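Local coordinates for FAD linked oxidase-like protein (Myceliophthora thermophila, PDB 5L6G) that oxidises the C1 hydroxyl of xylooligosaccharides and related sugars to lactones with a bicovalently bound FAD, passing the electrons to oxygen to give hydrogen peroxide, at residues Leu135-Thr140 with Asp330-Gly335; Ala229-Val234 with His314-Gly319; Thr235-Asn240 with Ala306-Val311; Gln281-Tyr286 with Arg321-Ser326. All coordinates share one frame; numbering follows the deposited sequence.

Contact 1. Residues Leu135-Thr140 with Asp330-Gly335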
loop_
_atom_site.group_PDB
_atom_site.type_symbol
_atom_site.label_atom_id
_atom_site.label_comp_id
_atom_site.label_asym_id
_atom_site.label_seq_id
_atom_site.Cartn_x
_atom_site.Cartn_y
_atom_site.Cartn_z
ATOM N N LEU A 135 -6.054 5.289 -7.983
ATOM C CA LEU A 135 -6.281 3.952 -8.496
ATOM C C LEU A 135 -7.594 3.841 -9.249
ATOM O O LEU A 135 -7.645 3.154 -10.248
ATOM C CB LEU A 135 -6.224 2.923 -7.373
ATOM C CG LEU A 135 -4.910 2.850 -6.587
ATOM C CD1 LEU A 135 -4.983 1.716 -5.566
ATOM C CD2 LEU A 135 -3.722 2.666 -7.536
ATOM N N GLY A 136 -8.654 4.492 -8.752
ATOM C CA GLY A 136 -9.956 4.428 -9.394
ATOM C C GLY A 136 -9.956 5.028 -10.787
ATOM O O GLY A 136 -10.573 4.505 -11.712
ATOM N N HIS A 137 -9.243 6.127 -10.939
ATOM C CA HIS A 137 -9.078 6.773 -12.235
ATOM C C HIS A 137 -8.283 5.897 -13.193
ATOM O O HIS A 137 -8.660 5.759 -14.360
ATOM C CB HIS A 137 -8.379 8.122 -12.062
ATOM C CG HIS A 137 -8.133 8.849 -13.344
ATOM N ND1 HIS A 137 -9.143 9.177 -14.228
ATOM C CD2 HIS A 137 -6.988 9.301 -13.897
ATOM C CE1 HIS A 137 -8.628 9.820 -15.260
ATOM N NE2 HIS A 137 -7.321 9.914 -15.077
ATOM N N ILE A 138 -7.188 5.324 -12.693
ATOM C CA ILE A 138 -6.337 4.475 -13.518
ATOM C C ILE A 138 -7.159 3.282 -14.014
ATOM O O ILE A 138 -7.210 3.006 -15.219
ATOM C CB ILE A 138 -5.121 3.981 -12.730
ATOM C CG1 ILE A 138 -4.233 5.159 -12.350
ATOM C CG2 ILE A 138 -4.343 2.958 -13.550
ATOM C CD1 ILE A 138 -3.212 4.868 -11.291
ATOM N N ALA A 139 -7.815 2.609 -13.073
ATOM C CA ALA A 139 -8.607 1.440 -13.394
ATOM C C ALA A 139 -9.691 1.778 -14.425
ATOM O O ALA A 139 -9.933 1.019 -15.365
ATOM C CB ALA A 139 -9.217 0.869 -12.132
ATOM N N THR A 140 -10.333 2.926 -14.256
ATOM C CA THR A 140 -11.397 3.343 -15.174
ATOM C C THR A 140 -10.875 3.562 -16.587
ATOM O O THR A 140 -11.429 3.042 -17.580
ATOM C CB THR A 140 -12.066 4.630 -14.656
ATOM O OG1 THR A 140 -12.659 4.352 -13.378
ATOM C CG2 THR A 140 -13.124 5.144 -15.635
ATOM N N ASP A 330 -13.992 7.065 -10.289
ATOM C CA ASP A 330 -13.072 7.783 -11.179
ATOM C C ASP A 330 -12.739 9.145 -10.568
ATOM O O ASP A 330 -13.218 10.177 -11.019
ATOM C CB ASP A 330 -13.694 7.924 -12.573
ATOM C CG ASP A 330 -12.723 8.508 -13.594
ATOM O OD1 ASP A 330 -11.516 8.645 -13.292
ATOM O OD2 ASP A 330 -13.174 8.846 -14.692
ATOM N N ILE A 331 -11.918 9.128 -9.531
ATOM C CA ILE A 331 -11.603 10.328 -8.766
ATOM C C ILE A 331 -10.381 11.039 -9.325
ATOM O O ILE A 331 -9.295 10.472 -9.363
ATOM C CB ILE A 331 -11.314 9.996 -7.297
ATOM C CG1 ILE A 331 -12.481 9.233 -6.668
ATOM C CG2 ILE A 331 -11.026 11.280 -6.517
ATOM C CD1 ILE A 331 -12.134 8.561 -5.354
ATOM N N THR A 332 -10.576 12.288 -9.740
ATOM C CA THR A 332 -9.485 13.175 -10.135
ATOM C C THR A 332 -9.574 14.574 -9.503
ATOM O O THR A 332 -8.682 15.385 -9.696
ATOM C CB THR A 332 -9.473 13.366 -11.662
ATOM O OG1 THR A 332 -10.711 13.953 -12.078
ATOM C CG2 THR A 332 -9.279 12.036 -12.370
ATOM N N ASP A 333 -10.638 14.843 -8.751
ATOM C CA ASP A 333 -10.911 16.187 -8.237
ATOM C C ASP A 333 -9.868 16.542 -7.183
ATOM O O ASP A 333 -9.707 15.798 -6.208
ATOM C CB ASP A 333 -12.321 16.241 -7.623
ATOM C CG ASP A 333 -12.789 17.667 -7.284
ATOM O OD1 ASP A 333 -11.968 18.523 -6.886
ATOM O OD2 ASP A 333 -14.009 17.930 -7.387
ATOM N N PRO A 334 -9.180 17.695 -7.352
ATOM C CA PRO A 334 -8.235 18.157 -6.327
ATOM C C PRO A 334 -8.896 18.468 -4.960
ATOM O O PRO A 334 -8.209 18.526 -3.943
ATOM C CB PRO A 334 -7.620 19.419 -6.952
ATOM C CG PRO A 334 -8.624 19.883 -7.956
ATOM C CD PRO A 334 -9.253 18.632 -8.493
ATOM N N GLY A 335 -10.214 18.647 -4.939
ATOM C CA GLY A 335 -10.959 18.809 -3.689
ATOM C C GLY A 335 -11.062 17.549 -2.832
ATOM O O GLY A 335 -11.552 17.606 -1.702
HETATM O O HOH W 1 -9.415 7.405 -8.600
#
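His-137 on the first turns of helix 135-146 faces the irregular loop 330-335, and its CA lies 4.3 Å from the CA of Asp-330. His-137 ND1 donates to Asp-330 OD1 at 2.6 Å, with an N-H...O angle of 157°. The bond uses the syn lone pair of OD1, and imidazole and carboxylate are almost coplanar, 8° apart. CG of His-137 is anti to the backbone N (chi1 179°), which places the imidazole beside the loop, and chi2 turns its ND1 edge to Asp-330. Thr-332 CG2 sits over one ring face, 3.5 Å from the ring centroid, as a CH-pi contact. Replacing the imidazole by the methyl of an alanine removes the ND1 donor and would probably leave the Asp-330 carboxylate without its mate and Thr-332 CG2 without the ring it rests on. Beside this pair, Thr-140 CG2 packs 3.8 Å from Asp-330 OD2. Water 1 accepts from His-137 N and also lies close to Ile-331 O. The arrangement is a His-carboxylate hydrogen bond, here tying a helix of the PCMH-type FAD-binding domain to the loop before strand 341-349.

Contact 2. Residues Ala229-Val234 with His314-Gly319. With NAG (2-acetamido-2-deoxy-beta-D-glucopyranose), chain E.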
loop_
_atom_site.group_PDB
_atom_site.type_symbol
_atom_site.label_atom_id
_atom_site.label_comp_id
_atom_site.label_asym_id
_atom_site.label_seq_id
_atom_site.Cartn_x
_atom_site.Cartn_y
_atom_site.Cartn_z
ATOM N N ALA A 229 -5.013 -8.128 -19.918
ATOM C CA ALA A 229 -6.389 -8.010 -20.398
ATOM C C ALA A 229 -7.319 -8.256 -19.209
ATOM O O ALA A 229 -7.219 -9.280 -18.547
ATOM C CB ALA A 229 -6.669 -9.025 -21.496
ATOM N N ALA A 230 -8.210 -7.317 -18.926
ATOM C CA ALA A 230 -9.132 -7.473 -17.809
ATOM C C ALA A 230 -10.034 -8.690 -18.054
ATOM O O ALA A 230 -10.555 -8.849 -19.150
ATOM C CB ALA A 230 -9.984 -6.227 -17.671
ATOM N N PRO A 231 -10.211 -9.559 -17.046
ATOM C CA PRO A 231 -11.125 -10.672 -17.272
ATOM C C PRO A 231 -12.547 -10.162 -17.478
ATOM O O PRO A 231 -12.939 -9.185 -16.841
ATOM C CB PRO A 231 -11.038 -11.467 -15.968
ATOM C CG PRO A 231 -10.651 -10.449 -14.941
ATOM C CD PRO A 231 -9.701 -9.543 -15.666
ATOM N N PRO A 232 -13.315 -10.817 -18.356
ATOM C CA PRO A 232 -14.657 -10.334 -18.614
ATOM C C PRO A 232 -15.557 -10.416 -17.381
ATOM O O PRO A 232 -16.469 -9.603 -17.255
ATOM C CB PRO A 232 -15.161 -11.248 -19.744
ATOM C CG PRO A 232 -14.296 -12.454 -19.690
ATOM C CD PRO A 232 -12.970 -11.984 -19.184
ATOM N N ASN A 233 -15.297 -11.369 -16.485
ATOM C CA ASN A 233 -16.134 -11.581 -15.306
ATOM C C ASN A 233 -15.319 -11.919 -14.070
ATOM O O ASN A 233 -14.352 -12.659 -14.147
ATOM C CB ASN A 233 -17.159 -12.682 -15.573
ATOM C CG ASN A 233 -18.100 -12.308 -16.690
ATOM O OD1 ASN A 233 -18.129 -12.955 -17.738
ATOM N ND2 ASN A 233 -18.873 -11.221 -16.471
ATOM N N VAL A 234 -15.709 -11.330 -12.945
ATOM C CA VAL A 234 -15.130 -11.648 -11.645
ATOM C C VAL A 234 -16.280 -11.862 -10.655
ATOM O O VAL A 234 -17.355 -11.267 -10.793
ATOM C CB VAL A 234 -14.182 -10.558 -11.139
ATOM C CG1 VAL A 234 -13.012 -10.391 -12.107
ATOM C CG2 VAL A 234 -14.912 -9.232 -10.932
ATOM N N HIS A 314 -19.713 -10.187 -11.508
ATOM C CA HIS A 314 -19.539 -8.800 -11.906
ATOM C C HIS A 314 -18.780 -8.720 -13.218
ATOM O O HIS A 314 -18.033 -9.631 -13.553
ATOM C CB HIS A 314 -18.684 -8.054 -10.856
ATOM C CG HIS A 314 -19.177 -8.179 -9.444
ATOM N ND1 HIS A 314 -20.323 -7.561 -8.989
ATOM C CD2 HIS A 314 -18.669 -8.847 -8.384
ATOM C CE1 HIS A 314 -20.506 -7.853 -7.716
ATOM N NE2 HIS A 314 -19.502 -8.614 -7.318
ATOM N N ASP A 315 -18.917 -7.618 -13.943
ATOM C CA ASP A 315 -17.879 -7.275 -14.925
ATOM C C ASP A 315 -16.688 -6.720 -14.147
ATOM O O ASP A 315 -16.750 -6.605 -12.918
ATOM C CB ASP A 315 -18.381 -6.326 -16.034
ATOM C CG ASP A 315 -18.616 -4.891 -15.574
ATOM O OD1 ASP A 315 -18.173 -4.468 -14.503
ATOM O OD2 ASP A 315 -19.252 -4.154 -16.339
ATOM N N TRP A 316 -15.608 -6.411 -14.858
ATOM C CA TRP A 316 -14.367 -6.004 -14.230
ATOM C C TRP A 316 -14.513 -4.778 -13.311
ATOM O O TRP A 316 -14.061 -4.801 -12.169
ATOM C CB TRP A 316 -13.290 -5.751 -15.287
ATOM C CG TRP A 316 -12.021 -5.230 -14.685
ATOM C CD1 TRP A 316 -11.531 -3.974 -14.794
ATOM C CD2 TRP A 316 -11.111 -5.948 -13.845
ATOM N NE1 TRP A 316 -10.356 -3.856 -14.088
ATOM C CE2 TRP A 316 -10.077 -5.057 -13.494
ATOM C CE3 TRP A 316 -11.072 -7.255 -13.350
ATOM C CZ2 TRP A 316 -9.005 -5.433 -12.677
ATOM C CZ3 TRP A 316 -10.007 -7.634 -12.544
ATOM C CH2 TRP A 316 -8.991 -6.720 -12.202
ATOM N N MET A 317 -15.141 -3.717 -13.797
ATOM C CA MET A 317 -15.220 -2.483 -13.013
ATOM C C MET A 317 -16.201 -2.636 -11.863
ATOM O O MET A 317 -16.021 -2.041 -10.800
ATOM C CB MET A 317 -15.635 -1.279 -13.863
ATOM C CG MET A 317 -14.548 -0.719 -14.765
ATOM S SD MET A 317 -12.978 -0.411 -13.962
ATOM C CE MET A 317 -13.316 0.787 -12.667
ATOM N N GLU A 318 -17.243 -3.422 -12.077
ATOM C CA GLU A 318 -18.197 -3.657 -11.016
ATOM C C GLU A 318 -17.511 -4.442 -9.891
ATOM O O GLU A 318 -17.795 -4.225 -8.715
ATOM C CB GLU A 318 -19.413 -4.387 -11.572
ATOM C CG GLU A 318 -20.586 -4.483 -10.608
ATOM C CD GLU A 318 -21.716 -5.334 -11.172
ATOM O OE1 GLU A 318 -22.076 -5.129 -12.357
ATOM O OE2 GLU A 318 -22.222 -6.217 -10.448
ATOM N N GLY A 319 -16.599 -5.345 -10.253
ATOM C CA GLY A 319 -15.797 -6.057 -9.243
ATOM C C GLY A 319 -14.988 -5.062 -8.425
ATOM O O GLY A 319 -14.882 -5.161 -7.197
HETATM C C1 NAG E . -19.834 -10.613 -17.386
HETATM C C2 NAG E . -21.151 -10.111 -16.786
HETATM C C3 NAG E . -21.945 -9.232 -17.762
HETATM C C4 NAG E . -21.054 -8.127 -18.329
HETATM C C5 NAG E . -19.825 -8.779 -18.953
HETATM C C6 NAG E . -18.850 -7.748 -19.516
HETATM C C7 NAG E . -22.445 -11.328 -15.086
HETATM C C8 NAG E . -23.270 -12.546 -14.781
HETATM N N2 NAG E . -21.961 -11.233 -16.330
HETATM O O3 NAG E . -23.061 -8.660 -17.109
HETATM O O4 NAG E . -21.736 -7.340 -19.285
HETATM O O5 NAG E . -19.153 -9.506 -17.949
HETATM O O6 NAG E . -17.600 -8.365 -19.755
HETATM O O7 NAG E . -22.249 -10.489 -14.206
HETATM O O HOH W 2 -15.207 -7.021 -17.674
#
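Trp-316 CG is anti to the backbone N (chi1 176°), which lays the indole against Ala-230 and Pro-231, while Val-234 holds CG1 anti to its carbonyl carbon (chi1 -61°), which brings CG1 to the edge of the same ring, near its plane. Ala-230 CB lies over one face, 3.9 Å from the centroid of the five-membered ring, a CH-pi contact. Pro-231 CD comes obliquely to Trp-316 CE3 at 3.5 Å. The other methyl of Val-234, CG2, packs directly against the glycine backbone, 3.7 Å from Gly-319 CA. Val-234 and His-314 form an antiparallel hydrogen-bonded pair, with Val-234 N to His-314 O at 2.9 Å and His-314 N to Val-234 O at 2.7 Å. Asn-233 carries the N-linked NAG on ND2. The sugar O6 donates to Pro-232 O at 3.0 Å, and water 2 bridges that carbonyl to Trp-316 N. Asp-315 is the N-cap: its OD1 accepts from Glu-318 N. His-314 ND1 gives a hydrogen bond to Glu-318 OE2 at 2.7 Å. The contact lies where strand 308-314 passes into helix 316-322, beside the start of strand 234-240. Tyr-143 of helix 135-146 meets the Trp-316 ring.

Contact 3. Residues Thr235-Asn240 with Ala306-Val311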
loop_
_atom_site.group_PDB
_atom_site.type_symbol
_atom_site.label_atom_id
_atom_site.label_comp_id
_atom_site.label_asym_id
_atom_site.label_seq_id
_atom_site.Cartn_x
_atom_site.Cartn_y
_atom_site.Cartn_z
ATOM N N THR A 235 -16.066 -12.727 -9.679
ATOM C CA THR A 235 -17.127 -13.128 -8.785
ATOM C C THR A 235 -16.693 -12.850 -7.357
ATOM O O THR A 235 -15.724 -13.422 -6.877
ATOM C CB THR A 235 -17.436 -14.604 -8.986
ATOM O OG1 THR A 235 -17.785 -14.818 -10.368
ATOM C CG2 THR A 235 -18.593 -15.045 -8.075
ATOM N N SER A 236 -17.380 -11.931 -6.695
ATOM C CA SER A 236 -17.094 -11.681 -5.286
ATOM C C SER A 236 -17.885 -12.672 -4.461
ATOM O O SER A 236 -18.906 -13.192 -4.902
ATOM C CB SER A 236 -17.423 -10.243 -4.897
ATOM O OG SER A 236 -18.798 -9.954 -5.062
ATOM N N TYR A 237 -17.397 -12.958 -3.266
ATOM C CA TYR A 237 -18.072 -13.908 -2.385
ATOM C C TYR A 237 -17.572 -13.731 -0.972
ATOM O O TYR A 237 -16.531 -13.117 -0.742
ATOM C CB TYR A 237 -17.805 -15.349 -2.844
ATOM C CG TYR A 237 -16.338 -15.730 -2.840
ATOM C CD1 TYR A 237 -15.512 -15.395 -3.911
ATOM C CD2 TYR A 237 -15.773 -16.418 -1.762
ATOM C CE1 TYR A 237 -14.169 -15.734 -3.911
ATOM C CE2 TYR A 237 -14.422 -16.752 -1.745
ATOM C CZ TYR A 237 -13.629 -16.420 -2.821
ATOM O OH TYR A 237 -12.294 -16.732 -2.830
ATOM N N GLU A 238 -18.315 -14.311 -0.038
ATOM C CA GLU A 238 -17.962 -14.264 1.358
ATOM C C GLU A 238 -18.151 -15.631 1.989
ATOM O O GLU A 238 -18.972 -16.442 1.530
ATOM C CB GLU A 238 -18.842 -13.230 2.054
ATOM C CG GLU A 238 -18.432 -11.819 1.726
ATOM C CD GLU A 238 -19.498 -10.768 1.953
ATOM O OE1 GLU A 238 -20.452 -10.994 2.731
ATOM O OE2 GLU A 238 -19.335 -9.679 1.349
ATOM N N ILE A 239 -17.369 -15.892 3.029
ATOM C CA ILE A 239 -17.551 -17.089 3.842
ATOM C C ILE A 239 -17.458 -16.634 5.269
ATOM O O ILE A 239 -16.376 -16.271 5.734
ATOM C CB ILE A 239 -16.480 -18.169 3.588
ATOM C CG1 ILE A 239 -16.432 -18.557 2.105
ATOM C CG2 ILE A 239 -16.744 -19.380 4.478
ATOM C CD1 ILE A 239 -15.165 -19.277 1.687
ATOM N N ASN A 240 -18.599 -16.651 5.959
ATOM C CA ASN A 240 -18.620 -16.256 7.352
ATOM C C ASN A 240 -17.965 -17.326 8.210
ATOM O O ASN A 240 -18.168 -18.514 7.985
ATOM C CB ASN A 240 -20.050 -15.983 7.825
ATOM C CG ASN A 240 -20.594 -14.691 7.265
ATOM O OD1 ASN A 240 -19.883 -13.694 7.195
ATOM N ND2 ASN A 240 -21.857 -14.695 6.876
ATOM N N ALA A 306 -17.871 -24.744 6.207
ATOM C CA ALA A 306 -18.476 -23.435 6.073
ATOM C C ALA A 306 -19.266 -23.352 4.785
ATOM O O ALA A 306 -19.191 -24.234 3.920
ATOM C CB ALA A 306 -17.407 -22.356 6.121
ATOM N N ASN A 307 -20.049 -22.286 4.682
ATOM C CA ASN A 307 -20.907 -22.056 3.542
ATOM C C ASN A 307 -20.505 -20.789 2.830
ATOM O O ASN A 307 -20.127 -19.812 3.467
ATOM C CB ASN A 307 -22.367 -21.936 3.999
ATOM C CG ASN A 307 -22.962 -23.266 4.417
ATOM O OD1 ASN A 307 -22.237 -24.190 4.775
ATOM N ND2 ASN A 307 -24.290 -23.373 4.378
ATOM N N LEU A 308 -20.603 -20.809 1.505
ATOM C CA LEU A 308 -20.486 -19.597 0.696
ATOM C C LEU A 308 -21.684 -18.711 0.929
ATOM O O LEU A 308 -22.790 -19.207 1.117
ATOM C CB LEU A 308 -20.499 -19.920 -0.800
ATOM C CG LEU A 308 -19.241 -20.147 -1.621
ATOM C CD1 LEU A 308 -19.620 -20.323 -3.095
ATOM C CD2 LEU A 308 -18.258 -19.012 -1.436
ATOM N N SER A 309 -21.483 -17.400 0.871
ATOM C CA SER A 309 -22.616 -16.475 0.846
ATOM C C SER A 309 -22.307 -15.292 -0.060
ATOM O O SER A 309 -21.154 -15.098 -0.477
ATOM C CB SER A 309 -22.979 -16.007 2.254
ATOM O OG SER A 309 -21.859 -15.451 2.917
ATOM N N SER A 310 -23.349 -14.528 -0.389
ATOM C CA SER A 310 -23.210 -13.296 -1.159
ATOM C C SER A 310 -22.385 -13.512 -2.423
ATOM O O SER A 310 -21.480 -12.736 -2.718
ATOM C CB SER A 310 -22.540 -12.204 -0.310
ATOM O OG SER A 310 -23.335 -11.869 0.814
ATOM N N VAL A 311 -22.691 -14.565 -3.167
ATOM C CA VAL A 311 -21.968 -14.830 -4.401
ATOM C C VAL A 311 -22.537 -13.896 -5.464
ATOM O O VAL A 311 -23.715 -13.975 -5.790
ATOM C CB VAL A 311 -22.106 -16.293 -4.823
ATOM C CG1 VAL A 311 -21.474 -16.529 -6.183
ATOM C CG2 VAL A 311 -21.489 -17.198 -3.766
HETATM O O HOH W 3 -20.114 -10.602 -2.782
HETATM O O HOH W 4 -22.327 -12.852 3.141
HETATM O O HOH W 5 -20.978 -17.558 4.714
HETATM O O HOH W 6 -20.005 -20.252 6.866
#
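Leu-308 CD2 lies 3.6 Å from Tyr-237 CD2, approaching the ring obliquely, and also packs on Ile-239 CG1. These side chains form the apolar centre between the outermost strand 308-314 and its antiparallel neighbour 234-240, in the large antiparallel sheet of the substrate domain. Helix 290-304 packs on this face through Leu-293, Ile-297 and Leu-301. Ile-239 CG2 presses on Ala-306 CB at 3.5 Å, a tight carbon contact. At the other end Thr-235 CG2 meets Val-311 CG1. The short segments run at 149° to each other. Glu-238 and Ser-309 make the hydrogen-bonded pair, with Glu-238 N to Ser-309 O at 3.0 Å and Ser-309 N to Glu-238 O at 2.8 Å. The Glu-238 side chain, with CG anti to the carbonyl carbon (chi1 -74°), extends on the polar face, and OE1 accepts from Gln-281 NE2 on the next strand. Loss of this carboxylate to an alanine is likely to leave Gln-281 NE2 with Asn-240 OD1 alone of its two acceptors and water 4 without one of its anchors. Water 5 joins Asn-240 N to Asn-307 O. Water 4 links Glu-238 OE1, Ser-309 OG and Ser-310 OG, each at 2.7 Å.

Contact 4. Residues Gln281-Tyr286 with Arg321-Ser326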
loop_
_atom_site.group_PDB
_atom_site.type_symbol
_atom_site.label_atom_id
_atom_site.label_comp_id
_atom_site.label_asym_id
_atom_site.label_seq_id
_atom_site.Cartn_x
_atom_site.Cartn_y
_atom_site.Cartn_z
ATOM N N GLN A 281 -15.146 -12.957 8.417
ATOM C CA GLN A 281 -15.482 -13.691 7.202
ATOM C C GLN A 281 -14.316 -13.645 6.248
ATOM O O GLN A 281 -13.488 -12.729 6.316
ATOM C CB GLN A 281 -16.719 -13.086 6.540
ATOM C CG GLN A 281 -16.556 -11.626 6.149
ATOM C CD GLN A 281 -17.721 -11.059 5.367
ATOM O OE1 GLN A 281 -17.558 -10.090 4.640
ATOM N NE2 GLN A 281 -18.890 -11.656 5.501
ATOM N N LEU A 282 -14.253 -14.659 5.386
ATOM C CA LEU A 282 -13.415 -14.576 4.227
ATOM C C LEU A 282 -14.172 -13.750 3.221
ATOM O O LEU A 282 -15.395 -13.865 3.132
ATOM C CB LEU A 282 -13.100 -15.951 3.668
ATOM C CG LEU A 282 -12.200 -16.797 4.567
ATOM C CD1 LEU A 282 -12.550 -18.263 4.404
ATOM C CD2 LEU A 282 -10.750 -16.539 4.253
ATOM N N GLN A 283 -13.430 -12.935 2.480
ATOM C CA GLN A 283 -13.937 -12.143 1.376
ATOM C C GLN A 283 -13.011 -12.436 0.219
ATOM O O GLN A 283 -11.793 -12.328 0.362
ATOM C CB GLN A 283 -13.852 -10.644 1.675
ATOM C CG GLN A 283 -14.562 -10.249 2.947
ATOM C CD GLN A 283 -14.443 -8.769 3.219
ATOM O OE1 GLN A 283 -13.392 -8.164 3.006
ATOM N NE2 GLN A 283 -15.512 -8.188 3.731
ATOM N N GLY A 284 -13.599 -12.782 -0.920
ATOM C CA GLY A 284 -12.834 -13.122 -2.099
ATOM C C GLY A 284 -13.300 -12.421 -3.349
ATOM O O GLY A 284 -14.400 -11.856 -3.401
ATOM N N LEU A 285 -12.416 -12.423 -4.342
ATOM C CA LEU A 285 -12.757 -12.090 -5.708
ATOM C C LEU A 285 -12.137 -13.183 -6.574
ATOM O O LEU A 285 -10.914 -13.354 -6.615
ATOM C CB LEU A 285 -12.234 -10.712 -6.103
ATOM C CG LEU A 285 -12.781 -10.180 -7.429
ATOM C CD1 LEU A 285 -14.257 -9.848 -7.280
ATOM C CD2 LEU A 285 -12.015 -8.989 -7.956
ATOM N N TYR A 286 -12.992 -13.940 -7.243
ATOM C CA TYR A 286 -12.545 -15.019 -8.082
ATOM C C TYR A 286 -12.567 -14.536 -9.518
ATOM O O TYR A 286 -13.587 -14.026 -9.990
ATOM C CB TYR A 286 -13.475 -16.208 -7.897
ATOM C CG TYR A 286 -13.048 -17.421 -8.659
ATOM C CD1 TYR A 286 -12.021 -18.233 -8.185
ATOM C CD2 TYR A 286 -13.663 -17.754 -9.859
ATOM C CE1 TYR A 286 -11.610 -19.342 -8.889
ATOM C CE2 TYR A 286 -13.266 -18.872 -10.579
ATOM C CZ TYR A 286 -12.242 -19.659 -10.082
ATOM O OH TYR A 286 -11.856 -20.756 -10.777
ATOM N N ARG A 321 -15.646 -1.823 -8.000
ATOM C CA ARG A 321 -16.554 -1.020 -7.175
ATOM C C ARG A 321 -17.027 -1.786 -5.947
ATOM O O ARG A 321 -17.191 -1.210 -4.877
ATOM C CB ARG A 321 -17.784 -0.559 -7.948
ATOM C CG ARG A 321 -17.500 0.360 -9.114
ATOM C CD ARG A 321 -18.747 1.121 -9.549
ATOM N NE ARG A 321 -19.743 0.259 -10.174
ATOM C CZ ARG A 321 -19.704 -0.181 -11.438
ATOM N NH1 ARG A 321 -18.709 0.152 -12.255
ATOM N NH2 ARG A 321 -20.677 -0.967 -11.896
ATOM N N HIS A 322 -17.253 -3.083 -6.112
ATOM C CA HIS A 322 -17.745 -3.913 -5.013
ATOM C C HIS A 322 -16.898 -3.782 -3.739
ATOM O O HIS A 322 -17.439 -3.716 -2.641
ATOM C CB HIS A 322 -17.770 -5.384 -5.418
ATOM C CG HIS A 322 -18.312 -6.272 -4.346
ATOM N ND1 HIS A 322 -19.663 -6.458 -4.151
ATOM C CD2 HIS A 322 -17.690 -6.984 -3.379
ATOM C CE1 HIS A 322 -19.849 -7.256 -3.114
ATOM N NE2 HIS A 322 -18.666 -7.592 -2.630
ATOM N N TYR A 323 -15.577 -3.804 -3.888
ATOM C CA TYR A 323 -14.666 -3.708 -2.735
ATOM C C TYR A 323 -14.083 -2.310 -2.525
ATOM O O TYR A 323 -13.177 -2.125 -1.697
ATOM C CB TYR A 323 -13.533 -4.732 -2.866
ATOM C CG TYR A 323 -13.979 -6.147 -2.574
ATOM C CD1 TYR A 323 -14.469 -6.488 -1.312
ATOM C CD2 TYR A 323 -13.905 -7.146 -3.549
ATOM C CE1 TYR A 323 -14.881 -7.781 -1.031
ATOM C CE2 TYR A 323 -14.311 -8.442 -3.268
ATOM C CZ TYR A 323 -14.798 -8.751 -2.012
ATOM O OH TYR A 323 -15.211 -10.018 -1.690
ATOM N N ALA A 324 -14.596 -1.340 -3.274
ATOM C CA ALA A 324 -14.092 0.025 -3.241
ATOM C C ALA A 324 -14.587 0.758 -1.995
ATOM O O ALA A 324 -13.842 1.545 -1.409
ATOM C CB ALA A 324 -14.524 0.771 -4.483
ATOM N N TYR A 325 -15.840 0.515 -1.616
ATOM C CA TYR A 325 -16.441 1.121 -0.413
ATOM C C TYR A 325 -16.364 2.649 -0.488
ATOM O O TYR A 325 -15.931 3.331 0.447
ATOM C CB TYR A 325 -15.779 0.599 0.879
ATOM C CG TYR A 325 -15.837 -0.908 1.055
ATOM C CD1 TYR A 325 -17.028 -1.612 0.874
ATOM C CD2 TYR A 325 -14.705 -1.626 1.430
ATOM C CE1 TYR A 325 -17.080 -2.987 1.044
ATOM C CE2 TYR A 325 -14.749 -3.002 1.598
ATOM C CZ TYR A 325 -15.932 -3.675 1.407
ATOM O OH TYR A 325 -15.970 -5.036 1.589
ATOM N N SER A 326 -16.796 3.160 -1.629
ATOM C CA SER A 326 -16.669 4.564 -1.966
ATOM C C SER A 326 -17.710 4.807 -3.039
ATOM O O SER A 326 -17.931 3.945 -3.899
ATOM C CB SER A 326 -15.247 4.848 -2.480
ATOM O OG SER A 326 -15.136 6.087 -3.176
#
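The polar link between the segments is a hydrogen bond from Tyr-323 OH to Gly-284 O, 2.6 Å long. The oxygen of Gly-284 lies at the edge of the phenol ring, near its plane. The hydroxyl lies above the carbonyl plane of Gly-284, 42° out of it, and not on a lone pair. With CG anti to the carbonyl carbon (chi1 -75°), Tyr-323 sends its ring from the end of helix 316-322 toward strand 280-286. Within that strand Gln-283 NE2 donates to Gln-281 OE1 at 2.9 Å, in the carbonyl plane and on a lone pair. Gln-283 OE1 accepts from NE of the substrate-binding Arg-272. The amide is held at both ends, consistent with a second-shell residue that positions the arginine. Tyr-325 OH comes to 3.8 Å from Gln-283 NE2, with ring and amide planes 38° apart.

Gln-283 CB packs against the Tyr-323 hydroxyl. The apolar contact is looser, with Leu-285 CB 4.2 Å from Tyr-323 CE2. Among ring contacts, His-322 CD2 lies over the centre of one face of the Tyr-323 ring; the ring of Phe-171 is stacked with Tyr-323. Tyr-325 touches the bound xylose, so this is the second shell and wall of the sugar pocket beside the flavin.

Overall arrangement
Contacts 2, 3 and 4 gather around one edge of the large antiparallel sheet, with centres 11 to 18 Å apart. Contact 3 pairs its outermost strand 308-314 with strand 234-240, and contact 4 uses the next strand, 280-286. Strand 308-314 leads into helix 316-322, which contacts 2 and 4 share. His-314 of contact 2 probably hydrogen-bonds Ser-236 of contact 3. Contact 1 lies about 29 Å from contact 3, centre to centre, but touches contact 2 where Met-317 packs on Ala-139 and Thr-140. Along the chain, contact 1 encloses the other three, contact 3 nests inside contact 2, and contact 4 crosses both. Contacts 1 and 2 tie FAD-binding-domain elements to helix 316-322 and its following loop; contacts 3 and 4 lie at the sheet carrying substrate-binding residues.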